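Local coordinates for austinol synthesis protein H (Emericella nidulans FGSC A4, PDB 5X9K) that takes part in the biosynthesis of the fungal meroterpenoids austinol and dehydroaustinol as a homodimeric member of the trt14 isomerase family, at residues S47-M52 / Q71-S76; D85-F90 / D154-K159; D118-R123 / E161-A166. All blocks are in the same frame, centred on the assembly; numbering follows the deposited sequence.

Interaction 1 of 3, residues S47-M52 / Q71-S76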
ATOM      1  N   SER A  47      16.571 -10.617  13.737  1.00 24.39           N
ATOM      2  CA  SER A  47      15.915  -9.632  14.588  1.00 25.01           C
ATOM      3  C   SER A  47      14.520  -9.299  14.079  1.00 26.30           C
ATOM      4  O   SER A  47      13.598  -9.090  14.879  1.00 26.26           O
ATOM      5  CB  SER A  47      16.772  -8.376  14.695  1.00 26.71           C
ATOM      6  OG  SER A  47      17.841  -8.596  15.593  1.00 26.68           O
ATOM      7  N   VAL A  48      14.346  -9.248  12.755  1.00 24.59           N
ATOM      8  CA  VAL A  48      13.017  -9.073  12.174  1.00 25.62           C
ATOM      9  C   VAL A  48      12.151 -10.291  12.457  1.00 21.81           C
ATOM     10  O   VAL A  48      11.012 -10.172  12.926  1.00 22.38           O
ATOM     11  CB  VAL A  48      13.112  -8.808  10.660  1.00 25.62           C
ATOM     12  CG1 VAL A  48      11.743  -8.700  10.077  1.00 25.58           C
ATOM     13  CG2 VAL A  48      13.892  -7.533  10.380  1.00 25.78           C
ATOM     14  N   LEU A  49      12.685 -11.484  12.188  1.00 22.60           N
ATOM     15  CA  LEU A  49      11.911 -12.700  12.400  1.00 22.06           C
ATOM     16  C   LEU A  49      11.507 -12.860  13.854  1.00 22.30           C
ATOM     17  O   LEU A  49      10.468 -13.458  14.139  1.00 20.15           O
ATOM     18  CB  LEU A  49      12.709 -13.924  11.951  1.00 24.75           C
ATOM     19  CG  LEU A  49      12.978 -14.103  10.459  1.00 26.39           C
ATOM     20  CD1 LEU A  49      14.014 -15.210  10.294  1.00 29.13           C
ATOM     21  CD2 LEU A  49      11.694 -14.439   9.722  1.00 23.41           C
ATOM     22  N   SER A  50      12.318 -12.359  14.788  1.00 21.03           N
ATOM     23  CA  SER A  50      12.006 -12.546  16.199  1.00 24.16           C
ATOM     24  C   SER A  50      10.822 -11.701  16.656  1.00 29.37           C
ATOM     25  O   SER A  50      10.301 -11.930  17.753  1.00 24.89           O
ATOM     26  CB  SER A  50      13.233 -12.233  17.060  1.00 27.79           C
ATOM     27  OG  SER A  50      13.433 -10.838  17.160  1.00 27.53           O
ATOM     28  N   PHE A  51      10.387 -10.740  15.850  1.00 18.95           N
ATOM     29  CA  PHE A  51       9.210  -9.942  16.157  1.00 23.26           C
ATOM     30  C   PHE A  51       7.947 -10.460  15.475  1.00 21.27           C
ATOM     31  O   PHE A  51       6.893  -9.827  15.591  1.00 22.06           O
ATOM     32  CB  PHE A  51       9.458  -8.482  15.768  1.00 22.49           C
ATOM     33  CG  PHE A  51       9.962  -7.627  16.902  1.00 26.00           C
ATOM     34  CD1 PHE A  51      11.318  -7.577  17.206  1.00 27.56           C
ATOM     35  CD2 PHE A  51       9.081  -6.859  17.650  1.00 27.43           C
ATOM     36  CE1 PHE A  51      11.788  -6.782  18.250  1.00 30.11           C
ATOM     37  CE2 PHE A  51       9.545  -6.061  18.696  1.00 32.14           C
ATOM     38  CZ  PHE A  51      10.902  -6.027  18.994  1.00 28.73           C
ATOM     39  N   MET A  52       8.023 -11.590  14.776  1.00 19.23           N
ATOM     40  CA  MET A  52       6.872 -12.211  14.136  1.00 16.96           C
ATOM     41  C   MET A  52       6.472 -13.460  14.919  1.00 21.42           C
ATOM     42  O   MET A  52       7.330 -14.279  15.272  1.00 19.94           O
ATOM     43  CB  MET A  52       7.191 -12.559  12.678  1.00 20.61           C
ATOM     44  CG  MET A  52       7.596 -11.345  11.875  1.00 21.23           C
ATOM     45  SD  MET A  52       8.211 -11.843  10.264  1.00 30.89           S
ATOM     46  CE  MET A  52       8.747 -10.319   9.540  1.00 37.06           C
ATOM     47  N   GLN A  71       2.622 -15.612   2.444  1.00 24.42           N
ATOM     48  CA  GLN A  71       3.807 -16.370   2.809  1.00 25.45           C
ATOM     49  C   GLN A  71       3.766 -16.666   4.299  1.00 24.37           C
ATOM     50  O   GLN A  71       3.232 -15.883   5.091  1.00 24.12           O
ATOM     51  CB  GLN A  71       5.116 -15.626   2.493  1.00 27.78           C
ATOM     52  CG  GLN A  71       5.526 -15.685   1.034  1.00 29.50           C
ATOM     53  CD  GLN A  71       6.956 -15.250   0.823  1.00 42.84           C
ATOM     54  OE1 GLN A  71       7.449 -14.347   1.502  1.00 44.77           O
ATOM     55  NE2 GLN A  71       7.638 -15.896  -0.119  1.00 47.29           N
ATOM     56  N   THR A  72       4.330 -17.816   4.667  1.00 25.61           N
ATOM     57  CA  THR A  72       4.541 -18.138   6.067  1.00 24.26           C
ATOM     58  C   THR A  72       5.812 -17.460   6.556  1.00 24.41           C
ATOM     59  O   THR A  72       6.651 -17.017   5.770  1.00 24.97           O
ATOM     60  CB  THR A  72       4.660 -19.650   6.272  1.00 20.09           C
ATOM     61  OG1 THR A  72       5.808 -20.132   5.564  1.00 20.90           O
ATOM     62  CG2 THR A  72       3.433 -20.355   5.752  1.00 27.12           C
ATOM     63  N   LYS A  73       5.955 -17.397   7.876  1.00 26.20           N
ATOM     64  CA  LYS A  73       7.187 -16.871   8.450  1.00 25.63           C
ATOM     65  C   LYS A  73       8.394 -17.672   7.967  1.00 29.56           C
ATOM     66  O   LYS A  73       9.444 -17.099   7.632  1.00 25.64           O
ATOM     67  CB  LYS A  73       7.077 -16.881   9.975  1.00 24.25           C
ATOM     68  CG  LYS A  73       8.225 -16.226  10.677  1.00 24.70           C
ATOM     69  CD  LYS A  73       8.054 -16.300  12.188  1.00 24.68           C
ATOM     70  CE  LYS A  73       9.392 -16.126  12.882  1.00 24.48           C
ATOM     71  NZ  LYS A  73       9.222 -16.167  14.351  1.00 23.44           N
ATOM     72  N   GLU A  74       8.242 -18.997   7.877  1.00 26.86           N
ATOM     73  CA  GLU A  74       9.317 -19.852   7.383  1.00 30.30           C
ATOM     74  C   GLU A  74       9.678 -19.516   5.944  1.00 29.86           C
ATOM     75  O   GLU A  74      10.863 -19.454   5.592  1.00 33.51           O
ATOM     76  CB  GLU A  74       8.902 -21.320   7.498  1.00 29.99           C
ATOM     77  CG  GLU A  74      10.030 -22.319   7.286  1.00 42.04           C
ATOM     78  CD  GLU A  74       9.600 -23.743   7.609  1.00 46.01           C
ATOM     79  OE1 GLU A  74       9.343 -24.516   6.659  1.00 51.84           O
ATOM     80  OE2 GLU A  74       9.500 -24.081   8.810  1.00 43.52           O
ATOM     81  N   GLU A  75       8.671 -19.301   5.096  1.00 25.21           N
ATOM     82  CA  GLU A  75       8.931 -18.933   3.706  1.00 26.80           C
ATOM     83  C   GLU A  75       9.595 -17.562   3.588  1.00 29.11           C
ATOM     84  O   GLU A  75      10.365 -17.326   2.652  1.00 28.47           O
ATOM     85  CB  GLU A  75       7.623 -18.960   2.908  1.00 26.24           C
ATOM     86  CG  GLU A  75       7.172 -20.339   2.477  1.00 26.35           C
ATOM     87  CD  GLU A  75       5.770 -20.324   1.902  1.00 31.28           C
ATOM     88  OE1 GLU A  75       4.963 -19.487   2.354  1.00 26.79           O
ATOM     89  OE2 GLU A  75       5.473 -21.138   0.996  1.00 27.81           O
ATOM     90  N   SER A  76       9.324 -16.648   4.511  1.00 30.80           N
ATOM     91  CA  SER A  76       9.855 -15.305   4.333  1.00 32.19           C
ATOM     92  C   SER A  76      11.313 -15.170   4.753  1.00 33.28           C
ATOM     93  O   SER A  76      11.924 -14.136   4.463  1.00 30.29           O
ATOM     94  CB  SER A  76       9.010 -14.298   5.106  1.00 31.63           C
ATOM     95  OG  SER A  76       9.176 -14.456   6.503  1.00 32.56           O
TER
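Lys73 reaches across from the first turn of helix 73-86 to the turn that follows helix 46-49, and its amino group settles on two main-chain oxygens. A lysine need not seek a carboxylate; the carbonyls of a closing turn can serve as well. Lys73 NZ donates to Met52 O at 2.8 Å, arriving tilted 32° from the carbonyl plane, and makes a weak second bond to Leu49 O at 3.0 Å. These oxygens belong to the first and last residues of a type I turn, Leu49 to Met52. The reach depends on an outstretched side chain: CG of Lys73 stands opposite its own N (chi1 -174°), and every later torsion is close to trans.

The tight part of the contact surrounds this methylene chain. Lys73 CG lies 4.0 Å from Leu49 CD2, while Lys73 CD lies 3.9 Å from Met52 CB. Leu49 CD2 also comes within 4.1 Å of Ser76 OG. Inward, Met52 continues toward Phe36 of helix 26-38 and Phe80 of helix 73-86.

The outer side is looser, with Glu74, Glu75 and Ser50 exposed. Here Thr72 and Glu75 form a capping box at the start of helix 73-86, Glu75 N donating to Thr72 OG1 at 3.0 Å and Thr72 N to Glu75 OE1. The contact lies where helices pack on a mixed sheet, an arrangement consistent with an NTF2-like (SnoaL-like) fold. Lys73 thus ties the start of helix 73-86 to that turn: its shaft packs against buried carbon, and the two carbonyl dipoles, one reached by a weak bond, would help to offset the charge it probably carries.

Interaction 2 of 3, residues D85-F90 / D154-K159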
ATOM      1  N   ASP A  85      22.500 -10.127   2.540  1.00 27.65           N
ATOM      2  CA  ASP A  85      23.562 -10.452   1.595  1.00 30.62           C
ATOM      3  C   ASP A  85      23.826  -9.325   0.603  1.00 30.64           C
ATOM      4  O   ASP A  85      24.951  -9.193   0.111  1.00 28.84           O
ATOM      5  CB  ASP A  85      23.222 -11.743   0.845  1.00 35.16           C
ATOM      6  CG  ASP A  85      23.236 -12.966   1.747  1.00 43.12           C
ATOM      7  OD1 ASP A  85      24.021 -12.976   2.723  1.00 44.24           O
ATOM      8  OD2 ASP A  85      22.465 -13.913   1.483  1.00 46.07           O
ATOM      9  N   PHE A  86      22.824  -8.508   0.295  1.00 26.88           N
ATOM     10  CA  PHE A  86      22.919  -7.576  -0.820  1.00 25.62           C
ATOM     11  C   PHE A  86      23.031  -6.115  -0.405  1.00 20.95           C
ATOM     12  O   PHE A  86      23.173  -5.256  -1.278  1.00 24.25           O
ATOM     13  CB  PHE A  86      21.712  -7.750  -1.749  1.00 26.53           C
ATOM     14  CG  PHE A  86      21.581  -9.139  -2.332  1.00 28.76           C
ATOM     15  CD1 PHE A  86      22.701  -9.911  -2.589  1.00 31.82           C
ATOM     16  CD2 PHE A  86      20.334  -9.668  -2.625  1.00 31.67           C
ATOM     17  CE1 PHE A  86      22.578 -11.183  -3.125  1.00 29.65           C
ATOM     18  CE2 PHE A  86      20.206 -10.942  -3.165  1.00 28.55           C
ATOM     19  CZ  PHE A  86      21.325 -11.694  -3.413  1.00 33.82           C
ATOM     20  N   PHE A  87      22.985  -5.799   0.886  1.00 23.35           N
ATOM     21  CA  PHE A  87      23.007  -4.413   1.336  1.00 19.35           C
ATOM     22  C   PHE A  87      24.194  -4.149   2.258  1.00 22.91           C
ATOM     23  O   PHE A  87      24.459  -4.931   3.176  1.00 24.17           O
ATOM     24  CB  PHE A  87      21.699  -4.047   2.046  1.00 20.99           C
ATOM     25  CG  PHE A  87      20.563  -3.784   1.098  1.00 21.04           C
ATOM     26  CD1 PHE A  87      20.354  -2.510   0.596  1.00 20.76           C
ATOM     27  CD2 PHE A  87      19.737  -4.809   0.681  1.00 23.50           C
ATOM     28  CE1 PHE A  87      19.325  -2.253  -0.284  1.00 18.69           C
ATOM     29  CE2 PHE A  87      18.699  -4.558  -0.214  1.00 19.98           C
ATOM     30  CZ  PHE A  87      18.498  -3.286  -0.691  1.00 21.05           C
ATOM     31  N   TYR A  88      24.897  -3.039   2.010  1.00 21.71           N
ATOM     32  CA  TYR A  88      25.865  -2.534   2.987  1.00 24.54           C
ATOM     33  C   TYR A  88      25.155  -1.879   4.165  1.00 22.69           C
ATOM     34  O   TYR A  88      25.581  -2.017   5.313  1.00 21.17           O
ATOM     35  CB  TYR A  88      26.809  -1.525   2.338  1.00 25.70           C
ATOM     36  CG  TYR A  88      27.548  -2.045   1.129  1.00 29.25           C
ATOM     37  CD1 TYR A  88      28.650  -2.873   1.271  1.00 30.51           C
ATOM     38  CD2 TYR A  88      27.148  -1.695  -0.151  1.00 29.23           C
ATOM     39  CE1 TYR A  88      29.328  -3.352   0.166  1.00 35.86           C
ATOM     40  CE2 TYR A  88      27.822  -2.168  -1.267  1.00 29.88           C
ATOM     41  CZ  TYR A  88      28.910  -2.997  -1.100  1.00 35.33           C
ATOM     42  OH  TYR A  88      29.587  -3.471  -2.198  1.00 41.53           O
ATOM     43  N   ASN A  89      24.089  -1.139   3.893  1.00 19.74           N
ATOM     44  CA  ASN A  89      23.248  -0.588   4.944  1.00 16.86           C
ATOM     45  C   ASN A  89      21.841  -0.459   4.392  1.00 20.12           C
ATOM     46  O   ASN A  89      21.630  -0.423   3.176  1.00 18.30           O
ATOM     47  CB  ASN A  89      23.763   0.764   5.444  1.00 20.97           C
ATOM     48  CG  ASN A  89      23.856   1.789   4.338  1.00 23.52           C
ATOM     49  OD1 ASN A  89      22.846   2.362   3.922  1.00 25.17           O
ATOM     50  ND2 ASN A  89      25.070   2.013   3.837  1.00 23.77           N
ATOM     51  N   PHE A  90      20.871  -0.386   5.298  1.00 19.93           N
ATOM     52  CA  PHE A  90      19.479  -0.306   4.885  1.00 20.52           C
ATOM     53  C   PHE A  90      18.663   0.141   6.082  1.00 19.55           C
ATOM     54  O   PHE A  90      18.987  -0.202   7.216  1.00 23.08           O
ATOM     55  CB  PHE A  90      18.976  -1.655   4.362  1.00 20.50           C
ATOM     56  CG  PHE A  90      17.547  -1.635   3.900  1.00 19.36           C
ATOM     57  CD1 PHE A  90      17.218  -1.137   2.645  1.00 20.55           C
ATOM     58  CD2 PHE A  90      16.533  -2.119   4.719  1.00 19.57           C
ATOM     59  CE1 PHE A  90      15.900  -1.112   2.214  1.00 18.87           C
ATOM     60  CE2 PHE A  90      15.212  -2.112   4.289  1.00 21.42           C
ATOM     61  CZ  PHE A  90      14.896  -1.615   3.033  1.00 20.63           C
ATOM     62  N   ASP A 154      11.062  -3.924  -8.497  1.00 18.36           N
ATOM     63  CA  ASP A 154      11.380  -4.777  -9.641  1.00 19.07           C
ATOM     64  C   ASP A 154      12.636  -4.298 -10.365  1.00 19.40           C
ATOM     65  O   ASP A 154      13.427  -5.115 -10.856  1.00 22.94           O
ATOM     66  CB  ASP A 154      10.210  -4.825 -10.627  1.00 20.23           C
ATOM     67  CG  ASP A 154       8.923  -5.367 -10.011  1.00 23.30           C
ATOM     68  OD1 ASP A 154       8.977  -6.075  -8.975  1.00 23.83           O
ATOM     69  OD2 ASP A 154       7.847  -5.069 -10.574  1.00 26.32           O
ATOM     70  N   ALA A 155      12.824  -2.980 -10.464  1.00 18.95           N
ATOM     71  CA  ALA A 155      14.013  -2.445 -11.125  1.00 20.49           C
ATOM     72  C   ALA A 155      15.275  -2.879 -10.395  1.00 23.20           C
ATOM     73  O   ALA A 155      16.236  -3.368 -11.006  1.00 18.57           O
ATOM     74  CB  ALA A 155      13.928  -0.921 -11.201  1.00 20.60           C
ATOM     75  N   TRP A 156      15.280  -2.726  -9.074  1.00 21.86           N
ATOM     76  CA  TRP A 156      16.411  -3.188  -8.286  1.00 18.75           C
ATOM     77  C   TRP A 156      16.594  -4.694  -8.424  1.00 22.29           C
ATOM     78  O   TRP A 156      17.728  -5.187  -8.481  1.00 24.60           O
ATOM     79  CB  TRP A 156      16.204  -2.800  -6.827  1.00 19.44           C
ATOM     80  CG  TRP A 156      17.366  -3.146  -5.942  1.00 21.51           C
ATOM     81  CD1 TRP A 156      18.527  -2.443  -5.804  1.00 23.10           C
ATOM     82  CD2 TRP A 156      17.473  -4.276  -5.064  1.00 23.20           C
ATOM     83  NE1 TRP A 156      19.352  -3.066  -4.889  1.00 20.89           N
ATOM     84  CE2 TRP A 156      18.729  -4.194  -4.429  1.00 21.93           C
ATOM     85  CE3 TRP A 156      16.631  -5.352  -4.756  1.00 21.43           C
ATOM     86  CZ2 TRP A 156      19.160  -5.143  -3.510  1.00 21.77           C
ATOM     87  CZ3 TRP A 156      17.064  -6.289  -3.850  1.00 27.00           C
ATOM     88  CH2 TRP A 156      18.316  -6.177  -3.231  1.00 25.08           C
ATOM     89  N   GLY A 157      15.487  -5.443  -8.465  1.00 20.64           N
ATOM     90  CA  GLY A 157      15.592  -6.882  -8.642  1.00 22.24           C
ATOM     91  C   GLY A 157      16.248  -7.252  -9.958  1.00 21.46           C
ATOM     92  O   GLY A 157      17.016  -8.216 -10.035  1.00 22.90           O
ATOM     93  N   LYS A 158      15.961  -6.480 -11.005  1.00 23.62           N
ATOM     94  CA  LYS A 158      16.595  -6.724 -12.296  1.00 26.31           C
ATOM     95  C   LYS A 158      18.092  -6.440 -12.236  1.00 26.25           C
ATOM     96  O   LYS A 158      18.892  -7.188 -12.809  1.00 26.33           O
ATOM     97  CB  LYS A 158      15.935  -5.872 -13.371  1.00 24.03           C
ATOM     98  CG  LYS A 158      14.510  -6.278 -13.738  1.00 33.32           C
ATOM     99  CD  LYS A 158      14.165  -5.787 -15.149  1.00 44.89           C
ATOM    100  CE  LYS A 158      12.658  -5.631 -15.376  1.00 50.26           C
ATOM    101  NZ  LYS A 158      11.922  -6.923 -15.535  1.00 50.44           N
ATOM    102  N   LYS A 159      18.488  -5.356 -11.560  1.00 24.87           N
ATOM    103  CA  LYS A 159      19.909  -5.064 -11.403  1.00 24.68           C
ATOM    104  C   LYS A 159      20.627  -6.185 -10.659  1.00 25.65           C
ATOM    105  O   LYS A 159      21.739  -6.574 -11.040  1.00 25.81           O
ATOM    106  CB  LYS A 159      20.097  -3.725 -10.692  1.00 24.18           C
ATOM    107  CG  LYS A 159      19.587  -2.520 -11.482  1.00 27.36           C
ATOM    108  CD  LYS A 159      19.820  -1.204 -10.751  1.00 35.04           C
ATOM    109  CE  LYS A 159      21.297  -0.938 -10.505  1.00 41.82           C
ATOM    110  NZ  LYS A 159      22.087  -0.921 -11.770  1.00 52.17           N
TER
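The six-membered ring of Trp156 and the ring of Phe87 lie nearly parallel but slid apart, with planes at 23° and centroids 4.9 Å from each other. One face of the indole receives Phe87 CZ, 3.3 Å above its plane and displaced toward the rim, so the rings overlap little. Phe87 CE2 and CZ both come to 3.4 Å from Trp156 CZ2. At the indole's edge, near its plane, Phe86 CB stands 4.0 Å from Trp156 CH2. Phe90 CD1 lies over one face of Phe87, toward the rim.

The example illustrates how one large flat side chain can join one helix to the place where another gives way to a strand. Helix 73-86 ends at Phe86, and Phe87 is the first residue to leave helical geometry; the chain turns a corner at Tyr88, which with Asn89 forms a classic beta bulge opposite Asp118. Phe86 gives the indole a methylene at its edge, Phe87 the outer end of its ring, over the rim of one face. Trp156 meets them because its CG is trans to its backbone N (chi1 -176°), which carries the indole away from helix 150-167. Phe124 also meets the Trp156 ring, and Phe86 pairs with Phe164.

No hydrogen bond spans the two segments, but Trp156 NE1 bonds to Ser119 OG at the end of strand 108-119. Dispersion among slid rings and methylene thus provides the adhesion here, whereas the single N-H supplies a directional tie to strand 108-119 that probably restrains how the indole can turn.

Interaction 3 of 3, residues D118-R123 / E161-A166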
ATOM      1  N   ASP A 118      22.270   1.345   0.754  1.00 20.82           N
ATOM      2  CA  ASP A 118      23.347   1.210  -0.212  1.00 21.66           C
ATOM      3  C   ASP A 118      23.539  -0.272  -0.490  1.00 21.29           C
ATOM      4  O   ASP A 118      23.862  -1.041   0.421  1.00 21.20           O
ATOM      5  CB  ASP A 118      24.628   1.852   0.322  1.00 22.88           C
ATOM      6  CG  ASP A 118      24.501   3.361   0.466  1.00 24.34           C
ATOM      7  OD1 ASP A 118      23.961   4.017  -0.450  1.00 22.72           O
ATOM      8  OD2 ASP A 118      24.928   3.893   1.506  1.00 27.48           O
ATOM      9  N   SER A 119      23.327  -0.680  -1.736  1.00 18.55           N
ATOM     10  CA  SER A 119      23.355  -2.096  -2.051  1.00 18.67           C
ATOM     11  C   SER A 119      24.487  -2.412  -3.015  1.00 19.83           C
ATOM     12  O   SER A 119      25.122  -1.528  -3.594  1.00 21.46           O
ATOM     13  CB  SER A 119      22.021  -2.566  -2.653  1.00 20.29           C
ATOM     14  OG  SER A 119      21.990  -2.305  -4.036  1.00 21.70           O
ATOM     15  N   LEU A 120      24.706  -3.715  -3.169  1.00 22.37           N
ATOM     16  CA  LEU A 120      25.629  -4.308  -4.121  1.00 26.74           C
ATOM     17  C   LEU A 120      25.562  -3.638  -5.490  1.00 27.14           C
ATOM     18  O   LEU A 120      26.589  -3.483  -6.161  1.00 28.85           O
ATOM     19  CB  LEU A 120      25.309  -5.799  -4.236  1.00 24.15           C
ATOM     20  CG  LEU A 120      26.310  -6.778  -4.819  1.00 36.84           C
ATOM     21  CD1 LEU A 120      27.677  -6.568  -4.196  1.00 45.04           C
ATOM     22  CD2 LEU A 120      25.806  -8.185  -4.542  1.00 40.66           C
ATOM     23  N   VAL A 121      24.359  -3.244  -5.914  1.00 22.84           N
ATOM     24  CA  VAL A 121      24.151  -2.677  -7.244  1.00 26.29           C
ATOM     25  C   VAL A 121      23.727  -1.220  -7.119  1.00 28.10           C
ATOM     26  O   VAL A 121      22.993  -0.698  -7.966  1.00 31.91           O
ATOM     27  CB  VAL A 121      23.117  -3.489  -8.052  1.00 24.37           C
ATOM     28  CG1 VAL A 121      23.624  -4.891  -8.297  1.00 23.85           C
ATOM     29  CG2 VAL A 121      21.779  -3.535  -7.328  1.00 25.03           C
ATOM     30  N   GLY A 122      24.190  -0.549  -6.077  1.00 23.50           N
ATOM     31  CA  GLY A 122      23.992   0.875  -5.964  1.00 22.92           C
ATOM     32  C   GLY A 122      22.848   1.245  -5.044  1.00 25.25           C
ATOM     33  O   GLY A 122      22.364   0.446  -4.244  1.00 22.45           O
ATOM     34  N   ARG A 123      22.415   2.497  -5.178  1.00 19.70           N
ATOM     35  CA  ARG A 123      21.410   3.060  -4.285  1.00 23.45           C
ATOM     36  C   ARG A 123      20.047   2.411  -4.515  1.00 22.51           C
ATOM     37  O   ARG A 123      19.615   2.214  -5.656  1.00 23.65           O
ATOM     38  CB  ARG A 123      21.320   4.570  -4.511  1.00 24.82           C
ATOM     39  CG  ARG A 123      20.517   5.320  -3.494  1.00 29.32           C
ATOM     40  CD  ARG A 123      21.250   5.369  -2.166  1.00 23.86           C
ATOM     41  NE  ARG A 123      20.443   6.076  -1.186  1.00 25.52           N
ATOM     42  CZ  ARG A 123      20.614   6.001   0.125  1.00 22.22           C
ATOM     43  NH1 ARG A 123      21.567   5.229   0.638  1.00 24.62           N
ATOM     44  NH2 ARG A 123      19.808   6.684   0.920  1.00 23.39           N
ATOM     45  N   GLU A 161      19.809  -9.324 -10.632  1.00 26.66           N
ATOM     46  CA  GLU A 161      19.944 -10.439 -11.570  1.00 29.49           C
ATOM     47  C   GLU A 161      21.040 -10.184 -12.601  1.00 29.16           C
ATOM     48  O   GLU A 161      21.841 -11.080 -12.897  1.00 29.30           O
ATOM     49  CB  GLU A 161      18.612 -10.705 -12.279  1.00 32.45           C
ATOM     50  CG  GLU A 161      17.580 -11.439 -11.433  1.00 39.68           C
ATOM     51  CD  GLU A 161      17.811 -12.939 -11.395  1.00 46.76           C
ATOM     52  OE1 GLU A 161      18.668 -13.429 -12.161  1.00 44.86           O
ATOM     53  OE2 GLU A 161      17.130 -13.631 -10.602  1.00 46.85           O
ATOM     54  N   ALA A 162      21.072  -8.984 -13.185  1.00 27.39           N
ATOM     55  CA  ALA A 162      22.121  -8.676 -14.150  1.00 28.66           C
ATOM     56  C   ALA A 162      23.502  -8.725 -13.504  1.00 31.45           C
ATOM     57  O   ALA A 162      24.484  -9.124 -14.149  1.00 27.46           O
ATOM     58  CB  ALA A 162      21.869  -7.301 -14.778  1.00 25.83           C
ATOM     59  N   HIS A 163      23.589  -8.314 -12.237  1.00 27.87           N
ATOM     60  CA  HIS A 163      24.848  -8.356 -11.504  1.00 29.68           C
ATOM     61  C   HIS A 163      25.346  -9.789 -11.359  1.00 30.94           C
ATOM     62  O   HIS A 163      26.485 -10.104 -11.724  1.00 31.29           O
ATOM     63  CB  HIS A 163      24.659  -7.703 -10.133  1.00 27.59           C
ATOM     64  CG  HIS A 163      25.911  -7.637  -9.310  1.00 32.19           C
ATOM     65  ND1 HIS A 163      26.717  -6.519  -9.267  1.00 26.10           N
ATOM     66  CD2 HIS A 163      26.494  -8.552  -8.499  1.00 34.80           C
ATOM     67  CE1 HIS A 163      27.742  -6.748  -8.467  1.00 30.94           C
ATOM     68  NE2 HIS A 163      27.634  -7.976  -7.993  1.00 28.25           N
ATOM     69  N   PHE A 164      24.494 -10.676 -10.838  1.00 27.95           N
ATOM     70  CA  PHE A 164      24.892 -12.067 -10.663  1.00 32.31           C
ATOM     71  C   PHE A 164      25.105 -12.768 -11.993  1.00 33.53           C
ATOM     72  O   PHE A 164      25.992 -13.620 -12.103  1.00 34.86           O
ATOM     73  CB  PHE A 164      23.851 -12.816  -9.831  1.00 34.63           C
ATOM     74  CG  PHE A 164      24.082 -12.708  -8.356  1.00 43.78           C
ATOM     75  CD1 PHE A 164      24.046 -11.472  -7.728  1.00 43.37           C
ATOM     76  CD2 PHE A 164      24.354 -13.838  -7.599  1.00 50.64           C
ATOM     77  CE1 PHE A 164      24.271 -11.363  -6.370  1.00 52.00           C
ATOM     78  CE2 PHE A 164      24.575 -13.739  -6.240  1.00 56.87           C
ATOM     79  CZ  PHE A 164      24.535 -12.498  -5.623  1.00 57.54           C
ATOM     80  N   SER A 165      24.318 -12.420 -13.013  1.00 29.72           N
ATOM     81  CA  SER A 165      24.547 -12.996 -14.333  1.00 32.45           C
ATOM     82  C   SER A 165      25.926 -12.630 -14.866  1.00 35.82           C
ATOM     83  O   SER A 165      26.562 -13.441 -15.552  1.00 36.72           O
ATOM     84  CB  SER A 165      23.463 -12.537 -15.306  1.00 33.71           C
ATOM     85  OG  SER A 165      23.766 -12.989 -16.614  1.00 39.85           O
ATOM     86  N   ALA A 166      26.403 -11.421 -14.560  1.00 28.09           N
ATOM     87  CA  ALA A 166      27.724 -10.993 -15.001  1.00 32.33           C
ATOM     88  C   ALA A 166      28.842 -11.656 -14.205  1.00 37.12           C
ATOM     89  O   ALA A 166      29.913 -11.914 -14.764  1.00 35.67           O
ATOM     90  CB  ALA A 166      27.851  -9.472 -14.903  1.00 29.00           C
TER
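His163, with the largest buried surface in this contact, presents an imidazole face to Leu120 and a CB to Val121. Leu120 CG sits 3.6 Å above the ring plane, displaced toward the rim, and its distance to His163 NE2 is also 3.6 Å. The approach is a CH-pi contact, 27° off the ring normal, with the two side chains crossing at about a right angle. Leu120 is the next most covered residue. Its CD2 branch extends the contact to the ring of Phe164, lying 4.0 Å from Phe164 CE1. Val121 comes third, placing CG1 3.5 Å from His163 CB and close to ND1. The imidazole can meet both residues because chi1 of -178° sets CG opposite the backbone N, projecting the ring from helix 150-167 toward the hairpin.

Leu120 and Val121 are the central residues of a type I turn linking strands 108-119 and 122-134: a hairpin whose tip lies against the last part of a helix. Such a tip can make contact through side chains while bonds within the turn help to shape its backbone. Gly122 O accepts from both Ser119 N and Ser119 OG, and Val121 N donates back to Ser119 OG in an ST turn. Behind the tip, Arg123 NH1 and Asp118 OD1 form a 2.9 Å salt bridge; Arg123 also bridges to Glu125.

No hydrogen bond crosses between the two segments, although Ser119 OG is bonded by Trp156 NE1 farther back on the same helix. What joins them is apolar and CH-pi contact at the surface, less directional than hydrogen bonding.

Overall arrangement
The chemistry of the three contacts differs with their place in the fold. Interaction 1 is buried, its centre about 10 Å from the centre of the chain, and is the one in which hydrogen bonds cross between the segments. Interaction 2 is partly buried and aromatic; interaction 3, its centre about 21 Å from the centre of the chain, is a surface contact of aliphatic groups with rings. Helix 73-86 is common to interactions 1 and 2, which use its opposite ends, while helix 150-167 serves interactions 2 and 3 at successive levels. Those two contacts have centres about 6 Å apart and join through strands 87-94 and 108-119, neighbours in the sheet, where Tyr88 N probably bonds to Asp118 O.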